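Local coordinates for protein dachshund homolog 1 (Homo sapiens, PDB 1L8R) that acts as a transcription factor in organogenesis, this piece being the DACHbox-N domain, which contains a DNA-binding motif similar to that of forkhead/winged-helix proteins, at residues I57-C62 / K84-K89; Q3-K8 / N63-R68. All blocks are in the same frame, centred on the assembly; numbering follows the deposited sequence.

Contact 1: I57-C62 / K84-K89; sequences ITPVVC and KLISRK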
ATOM      1  N   ILE A  57       7.214   5.050  10.118  1.00 23.04           N
ATOM      2  CA  ILE A  57       5.949   4.508   9.642  1.00 21.13           C
ATOM      3  C   ILE A  57       6.084   2.986   9.536  1.00 19.50           C
ATOM      4  O   ILE A  57       6.926   2.479   8.786  1.00 17.48           O
ATOM      5  CB  ILE A  57       5.582   5.069   8.250  1.00 20.22           C
ATOM      6  CG1 ILE A  57       5.391   6.587   8.332  1.00 21.23           C
ATOM      7  CG2 ILE A  57       4.317   4.399   7.736  1.00 17.76           C
ATOM      8  CD1 ILE A  57       5.233   7.267   6.976  1.00 19.99           C
ATOM      9  N   THR A  58       5.267   2.262  10.297  1.00 19.58           N
ATOM     10  CA  THR A  58       5.291   0.803  10.279  1.00 17.75           C
ATOM     11  C   THR A  58       4.045   0.305   9.555  1.00 16.69           C
ATOM     12  O   THR A  58       2.933   0.406  10.075  1.00 16.26           O
ATOM     13  CB  THR A  58       5.305   0.219  11.705  1.00 18.62           C
ATOM     14  OG1 THR A  58       6.455   0.702  12.412  1.00 21.14           O
ATOM     15  CG2 THR A  58       5.351  -1.300  11.659  1.00 18.27           C
ATOM     16  N   PRO A  59       4.214  -0.224   8.336  1.00 16.40           N
ATOM     17  CA  PRO A  59       3.114  -0.740   7.517  1.00 15.81           C
ATOM     18  C   PRO A  59       2.391  -1.919   8.140  1.00 15.44           C
ATOM     19  O   PRO A  59       3.002  -2.734   8.836  1.00 14.32           O
ATOM     20  CB  PRO A  59       3.811  -1.147   6.218  1.00 18.30           C
ATOM     21  CG  PRO A  59       4.965  -0.215   6.149  1.00 17.56           C
ATOM     22  CD  PRO A  59       5.470  -0.220   7.565  1.00 17.87           C
ATOM     23  N   VAL A  60       1.090  -2.001   7.885  1.00 14.30           N
ATOM     24  CA  VAL A  60       0.278  -3.106   8.375  1.00 13.48           C
ATOM     25  C   VAL A  60       0.540  -4.316   7.483  1.00 13.73           C
ATOM     26  O   VAL A  60       0.657  -4.195   6.264  1.00 13.85           O
ATOM     27  CB  VAL A  60      -1.229  -2.757   8.330  1.00 13.56           C
ATOM     28  CG1 VAL A  60      -2.072  -4.028   8.370  1.00 14.96           C
ATOM     29  CG2 VAL A  60      -1.578  -1.839   9.499  1.00 15.69           C
ATOM     30  N   VAL A  61       0.649  -5.491   8.092  1.00 11.67           N
ATOM     31  CA  VAL A  61       0.889  -6.699   7.317  1.00 10.56           C
ATOM     32  C   VAL A  61      -0.419  -7.363   6.897  1.00 10.50           C
ATOM     33  O   VAL A  61      -1.282  -7.646   7.735  1.00 11.46           O
ATOM     34  CB  VAL A  61       1.739  -7.719   8.109  1.00 10.78           C
ATOM     35  CG1 VAL A  61       1.900  -9.020   7.294  1.00 10.06           C
ATOM     36  CG2 VAL A  61       3.109  -7.125   8.400  1.00 11.97           C
ATOM     37  N   CYS A  62      -0.567  -7.593   5.597  1.00  8.74           N
ATOM     38  CA  CYS A  62      -1.759  -8.234   5.051  1.00 10.80           C
ATOM     39  C   CYS A  62      -1.865  -9.675   5.503  1.00 11.66           C
ATOM     40  O   CYS A  62      -0.868 -10.399   5.530  1.00 12.63           O
ATOM     41  CB  CYS A  62      -1.726  -8.251   3.529  1.00  9.28           C
ATOM     42  SG  CYS A  62      -2.139  -6.693   2.765  1.00 14.11           S
ATOM     43  N   LYS A  84       1.910  -5.326   2.118  1.00 12.75           N
ATOM     44  CA  LYS A  84       1.752  -4.378   3.209  1.00 12.31           C
ATOM     45  C   LYS A  84       0.793  -3.260   2.843  1.00 12.73           C
ATOM     46  O   LYS A  84       0.596  -2.951   1.664  1.00 11.97           O
ATOM     47  CB  LYS A  84       3.112  -3.820   3.621  1.00 15.64           C
ATOM     48  CG  LYS A  84       3.939  -4.851   4.383  1.00 17.90           C
ATOM     49  CD  LYS A  84       5.352  -4.388   4.634  1.00 23.76           C
ATOM     50  CE  LYS A  84       6.117  -5.428   5.436  1.00 24.41           C
ATOM     51  NZ  LYS A  84       7.571  -5.091   5.532  1.00 29.14           N
ATOM     52  N   LEU A  85       0.191  -2.671   3.874  1.00 10.44           N
ATOM     53  CA  LEU A  85      -0.787  -1.606   3.717  1.00 11.94           C
ATOM     54  C   LEU A  85      -0.408  -0.387   4.553  1.00 11.69           C
ATOM     55  O   LEU A  85       0.104  -0.523   5.660  1.00 15.45           O
ATOM     56  CB  LEU A  85      -2.156  -2.093   4.208  1.00 11.78           C
ATOM     57  CG  LEU A  85      -2.760  -3.399   3.684  1.00 12.19           C
ATOM     58  CD1 LEU A  85      -4.056  -3.691   4.440  1.00 13.42           C
ATOM     59  CD2 LEU A  85      -3.025  -3.298   2.181  1.00 10.86           C
ATOM     60  N   ILE A  86      -0.650   0.811   4.029  1.00 13.04           N
ATOM     61  CA  ILE A  86      -0.395   2.017   4.816  1.00 13.12           C
ATOM     62  C   ILE A  86      -1.490   3.034   4.516  1.00 13.95           C
ATOM     63  O   ILE A  86      -2.143   2.953   3.483  1.00 13.90           O
ATOM     64  CB  ILE A  86       1.006   2.653   4.560  1.00 16.32           C
ATOM     65  CG1 ILE A  86       1.175   3.048   3.097  1.00 18.29           C
ATOM     66  CG2 ILE A  86       2.102   1.699   5.043  1.00 15.98           C
ATOM     67  CD1 ILE A  86       2.405   3.936   2.872  1.00 16.85           C
ATOM     68  N   SER A  87      -1.712   3.970   5.434  1.00 14.27           N
ATOM     69  CA  SER A  87      -2.754   4.975   5.240  1.00 16.79           C
ATOM     70  C   SER A  87      -2.422   5.916   4.088  1.00 18.59           C
ATOM     71  O   SER A  87      -1.261   6.071   3.709  1.00 18.26           O
ATOM     72  CB  SER A  87      -2.959   5.778   6.531  1.00 17.77           C
ATOM     73  OG  SER A  87      -1.809   6.544   6.858  1.00 17.81           O
ATOM     74  N   ARG A  88      -3.442   6.549   3.516  1.00 19.98           N
ATOM     75  CA  ARG A  88      -3.189   7.465   2.414  1.00 22.04           C
ATOM     76  C   ARG A  88      -2.327   8.633   2.875  1.00 22.83           C
ATOM     77  O   ARG A  88      -1.488   9.120   2.120  1.00 23.86           O
ATOM     78  CB  ARG A  88      -4.505   7.957   1.802  1.00 22.76           C
ATOM     79  CG  ARG A  88      -5.119   6.939   0.843  1.00 24.27           C
ATOM     80  CD  ARG A  88      -6.330   7.473   0.098  1.00 26.09           C
ATOM     81  NE  ARG A  88      -7.418   7.822   1.007  1.00 29.74           N
ATOM     82  CZ  ARG A  88      -8.664   8.070   0.617  1.00 30.83           C
ATOM     83  NH1 ARG A  88      -8.986   8.008  -0.668  1.00 31.00           N
ATOM     84  NH2 ARG A  88      -9.588   8.378   1.515  1.00 32.07           N
ATOM     85  N   LYS A  89      -2.514   9.063   4.121  1.00 24.44           N
ATOM     86  CA  LYS A  89      -1.724  10.165   4.666  1.00 25.78           C
ATOM     87  C   LYS A  89      -0.260   9.740   4.768  1.00 24.47           C
ATOM     88  O   LYS A  89       0.645  10.517   4.465  1.00 24.85           O
ATOM     89  CB  LYS A  89      -2.229  10.570   6.053  1.00 27.92           C
ATOM     90  CG  LYS A  89      -1.644  11.889   6.544  1.00 32.59           C
ATOM     91  CD  LYS A  89      -2.074  12.219   7.970  1.00 34.77           C
ATOM     92  CE  LYS A  89      -1.183  11.536   8.996  1.00 35.03           C
ATOM     93  NZ  LYS A  89       0.202  12.088   8.953  1.00 36.98           N
TER
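Val60 and Leu85 form an antiparallel hydrogen-bonded pair that joins strand 60-61 to strand 84-87. Strand 60-61 is thus an outermost strand in the antiparallel sheet of the DACHbox-N domain, which carries a winged-helix-like DNA-binding motif. Val60 N donates to Leu85 O over 2.8 Å and Leu85 N returns the bond to Val60 O over 2.9 Å. Val60 O also receives a CA-H contact from Lys84 CA at 3.3 Å. One residue on, Val61 and Lys84 make a non-hydrogen-bonded pair. Before the strand, Pro59 lies side by side with Ile86, its CB 3.5 Å from Ile86 CG2, a methyl that also meets Pro59 CG. The extended Lys84 side chain runs alongside, CB, CG and CD all against Pro59 CB, while its ammonium makes a cation-pi contact with Tyr49. With chi1 at -77°, Cys62 SG is turned to Leu85, 3.5 Å from Leu85 CG and touching both Leu85 methyls. Leu27 of strand 25-29 meets Val60 and Leu85; Leu52 of helix 45-54 touches Ile57 and Pro59, and Val67 and Leu70 of helix 64-73 touch Cys62. The main chain holds the pairing through two bonds, and the side chains add apolar packing.

Contact 2: Q3-K8 / N63-R68; sequences QNNECK and NVEQVR
Asn5 and Asn63 meet where the N-terminal 3-10 turn, residues 3-5, reaches the capping box that starts helix 64-73. In that box Asn63 OD1 accepts from Gln66 N, and Gln66 OE1 accepts from Asn63 N at 2.9 Å. The Asn63 chi1 of 56° folds the amide back over the helix start, where OD1 meets Gln66 N and ND2 points to the turn. Followed outward, the Asn5 side chain first sets CB against the Glu65 carboxylate, 3.4 Å from Glu65 OE2. CG is near 3.8 Å from both Glu65 OE1 and Asn63 ND2. At the tip, OD1 accepts from Asn63 ND2 over 2.8 Å, on a lone pair in the carbonyl plane, and also touches Gln66 CG; ND2 lies nearest Glu65 OE1, at 3.7 Å. The two asparagine amide planes are 69° apart. Gln66 serves both sides, since its other amide atom, NE2, donates to Asn4 O in the turn. Phe20 of strand 15-22 touches the Gln66 side chain. Were Gln66 an alanine, Asn4 O and Asn63 N would probably lose the amide that bonds both, weakening the tie between turn and helix start. Gln66 NE2 meets Asn4 O at 2.8 Å, with the oxygen in the Gln66 amide plane but the nitrogen 40° out of the carbonyl plane of Asn4.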
ATOM      1  N   GLN A   3     -14.899  -7.181   9.161  1.00 20.24           N
ATOM      2  CA  GLN A   3     -14.877  -6.018   8.286  1.00 18.06           C
ATOM      3  C   GLN A   3     -13.490  -5.632   7.766  1.00 16.90           C
ATOM      4  O   GLN A   3     -13.386  -5.015   6.708  1.00 15.72           O
ATOM      5  CB  GLN A   3     -15.523  -4.826   9.007  1.00 18.49           C
ATOM      6  CG  GLN A   3     -15.900  -3.650   8.111  1.00 18.88           C
ATOM      7  CD  GLN A   3     -16.784  -4.051   6.937  1.00 20.01           C
ATOM      8  OE1 GLN A   3     -17.582  -4.989   7.025  1.00 19.22           O
ATOM      9  NE2 GLN A   3     -16.655  -3.321   5.831  1.00 21.90           N
ATOM     10  N   ASN A   4     -12.434  -6.003   8.486  1.00 15.72           N
ATOM     11  CA  ASN A   4     -11.078  -5.665   8.051  1.00 14.60           C
ATOM     12  C   ASN A   4     -10.660  -6.453   6.814  1.00 13.41           C
ATOM     13  O   ASN A   4      -9.646  -6.140   6.189  1.00 13.30           O
ATOM     14  CB  ASN A   4     -10.059  -5.901   9.174  1.00 12.88           C
ATOM     15  CG  ASN A   4     -10.006  -7.349   9.632  1.00 16.08           C
ATOM     16  OD1 ASN A   4     -11.025  -7.930  10.012  1.00 18.05           O
ATOM     17  ND2 ASN A   4      -8.813  -7.939   9.601  1.00 16.14           N
ATOM     18  N   ASN A   5     -11.430  -7.478   6.459  1.00 14.16           N
ATOM     19  CA  ASN A   5     -11.100  -8.265   5.280  1.00 14.55           C
ATOM     20  C   ASN A   5     -11.942  -7.908   4.065  1.00 13.83           C
ATOM     21  O   ASN A   5     -11.861  -8.568   3.028  1.00 14.94           O
ATOM     22  CB  ASN A   5     -11.214  -9.752   5.592  1.00 16.08           C
ATOM     23  CG  ASN A   5     -10.149 -10.201   6.560  1.00 18.39           C
ATOM     24  OD1 ASN A   5      -8.971  -9.883   6.379  1.00 18.04           O
ATOM     25  ND2 ASN A   5     -10.548 -10.928   7.598  1.00 20.35           N
ATOM     26  N   GLU A   6     -12.755  -6.867   4.200  1.00 13.97           N
ATOM     27  CA  GLU A   6     -13.593  -6.409   3.102  1.00 14.22           C
ATOM     28  C   GLU A   6     -12.824  -5.353   2.317  1.00 13.53           C
ATOM     29  O   GLU A   6     -12.436  -4.322   2.857  1.00 13.65           O
ATOM     30  CB  GLU A   6     -14.900  -5.818   3.634  1.00 16.71           C
ATOM     31  CG  GLU A   6     -15.852  -6.858   4.192  1.00 21.69           C
ATOM     32  CD  GLU A   6     -16.249  -7.882   3.144  1.00 23.43           C
ATOM     33  OE1 GLU A   6     -16.711  -7.469   2.062  1.00 26.57           O
ATOM     34  OE2 GLU A   6     -16.101  -9.094   3.402  1.00 27.82           O
ATOM     35  N   CYS A   7     -12.596  -5.627   1.041  1.00 12.41           N
ATOM     36  CA  CYS A   7     -11.853  -4.708   0.191  1.00 13.75           C
ATOM     37  C   CYS A   7     -12.774  -3.720  -0.510  1.00 14.19           C
ATOM     38  O   CYS A   7     -13.975  -3.960  -0.666  1.00 13.39           O
ATOM     39  CB  CYS A   7     -11.081  -5.505  -0.866  1.00 13.51           C
ATOM     40  SG  CYS A   7      -9.823  -4.575  -1.765  1.00 18.82           S
ATOM     41  N   LYS A   8     -12.200  -2.595  -0.915  1.00 14.87           N
ATOM     42  CA  LYS A   8     -12.938  -1.588  -1.663  1.00 17.25           C
ATOM     43  C   LYS A   8     -11.931  -0.710  -2.383  1.00 17.41           C
ATOM     44  O   LYS A   8     -10.799  -0.522  -1.919  1.00 15.39           O
ATOM     45  CB  LYS A   8     -13.845  -0.750  -0.749  1.00 19.19           C
ATOM     46  CG  LYS A   8     -13.153   0.286   0.107  1.00 22.81           C
ATOM     47  CD  LYS A   8     -14.193   1.144   0.828  1.00 27.42           C
ATOM     48  CE  LYS A   8     -13.546   2.232   1.666  1.00 30.09           C
ATOM     49  NZ  LYS A   8     -14.568   3.052   2.376  1.00 33.92           N
ATOM     50  N   ASN A  63      -3.076 -10.103   5.837  1.00 12.16           N
ATOM     51  CA  ASN A  63      -3.262 -11.492   6.230  1.00 13.01           C
ATOM     52  C   ASN A  63      -3.462 -12.325   4.957  1.00 13.43           C
ATOM     53  O   ASN A  63      -3.568 -11.784   3.848  1.00 11.35           O
ATOM     54  CB  ASN A  63      -4.445 -11.644   7.206  1.00 12.62           C
ATOM     55  CG  ASN A  63      -5.751 -11.100   6.654  1.00 10.31           C
ATOM     56  OD1 ASN A  63      -6.156 -11.439   5.550  1.00 10.44           O
ATOM     57  ND2 ASN A  63      -6.425 -10.267   7.440  1.00 12.02           N
ATOM     58  N   VAL A  64      -3.500 -13.642   5.099  1.00 13.28           N
ATOM     59  CA  VAL A  64      -3.652 -14.505   3.939  1.00 15.62           C
ATOM     60  C   VAL A  64      -4.846 -14.172   3.041  1.00 14.86           C
ATOM     61  O   VAL A  64      -4.732 -14.204   1.812  1.00 14.47           O
ATOM     62  CB  VAL A  64      -3.735 -15.982   4.372  1.00 18.57           C
ATOM     63  CG1 VAL A  64      -4.124 -16.852   3.181  1.00 21.26           C
ATOM     64  CG2 VAL A  64      -2.383 -16.428   4.911  1.00 18.65           C
ATOM     65  N   GLU A  65      -5.987 -13.860   3.648  1.00 12.58           N
ATOM     66  CA  GLU A  65      -7.183 -13.544   2.882  1.00 12.39           C
ATOM     67  C   GLU A  65      -7.023 -12.267   2.065  1.00 10.75           C
ATOM     68  O   GLU A  65      -7.421 -12.225   0.900  1.00 12.64           O
ATOM     69  CB  GLU A  65      -8.389 -13.404   3.810  1.00 14.84           C
ATOM     70  CG  GLU A  65      -9.702 -13.316   3.067  1.00 19.84           C
ATOM     71  CD  GLU A  65     -10.886 -13.118   3.990  1.00 21.04           C
ATOM     72  OE1 GLU A  65     -10.843 -13.631   5.126  1.00 24.48           O
ATOM     73  OE2 GLU A  65     -11.862 -12.463   3.568  1.00 23.58           O
ATOM     74  N   GLN A  66      -6.432 -11.243   2.675  1.00  9.35           N
ATOM     75  CA  GLN A  66      -6.225  -9.956   2.007  1.00  9.12           C
ATOM     76  C   GLN A  66      -5.246 -10.106   0.848  1.00  9.95           C
ATOM     77  O   GLN A  66      -5.435  -9.518  -0.220  1.00 10.38           O
ATOM     78  CB  GLN A  66      -5.709  -8.918   3.005  1.00  8.88           C
ATOM     79  CG  GLN A  66      -6.758  -8.521   4.062  1.00  6.06           C
ATOM     80  CD  GLN A  66      -6.163  -7.751   5.215  1.00  8.39           C
ATOM     81  OE1 GLN A  66      -4.965  -7.865   5.507  1.00 10.70           O
ATOM     82  NE2 GLN A  66      -6.997  -6.978   5.905  1.00  9.46           N
ATOM     83  N   VAL A  67      -4.191 -10.885   1.055  1.00 10.98           N
ATOM     84  CA  VAL A  67      -3.215 -11.091  -0.016  1.00 11.13           C
ATOM     85  C   VAL A  67      -3.890 -11.731  -1.232  1.00 12.33           C
ATOM     86  O   VAL A  67      -3.692 -11.291  -2.374  1.00 13.23           O
ATOM     87  CB  VAL A  67      -2.048 -11.987   0.455  1.00 11.53           C
ATOM     88  CG1 VAL A  67      -1.202 -12.423  -0.754  1.00 12.38           C
ATOM     89  CG2 VAL A  67      -1.186 -11.230   1.453  1.00 10.22           C
ATOM     90  N   ARG A  68      -4.707 -12.752  -0.994  1.00 11.99           N
ATOM     91  CA  ARG A  68      -5.397 -13.436  -2.080  1.00 11.97           C
ATOM     92  C   ARG A  68      -6.355 -12.505  -2.828  1.00 12.30           C
ATOM     93  O   ARG A  68      -6.450 -12.558  -4.055  1.00 12.90           O
ATOM     94  CB  ARG A  68      -6.151 -14.653  -1.539  1.00 16.10           C
ATOM     95  CG  ARG A  68      -5.232 -15.716  -0.957  1.00 20.49           C
ATOM     96  CD  ARG A  68      -6.023 -16.921  -0.488  1.00 24.24           C
ATOM     97  NE  ARG A  68      -6.751 -17.535  -1.591  1.00 27.54           N
ATOM     98  CZ  ARG A  68      -7.576 -18.570  -1.461  1.00 31.56           C
ATOM     99  NH1 ARG A  68      -7.779 -19.112  -0.265  1.00 32.03           N
ATOM    100  NH2 ARG A  68      -8.201 -19.058  -2.526  1.00 32.04           N
TER

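Overall arrangement
Contact 1 belongs to the partly buried body of the domain, its centre about 6 Å from the chain centre, whereas contact 2 is a surface contact, its centre about 13 Å from the chain centre. The first extends the antiparallel sheet by a short edge strand through main-chain bonds and apolar packing; the second ties the N-terminal turn to a helix start mainly through side-chain amides. Strand 60-61 leads through Cys62 and Asn63 into helix 64-73. The order along the chain is 3-8, 57-62, 63-68, 84-89, so segments of the two contacts alternate. Cys62 CB packs on Val67 CG2 at 3.7 Å, joining the contacts directly, although their centres lie about 13 Å apart.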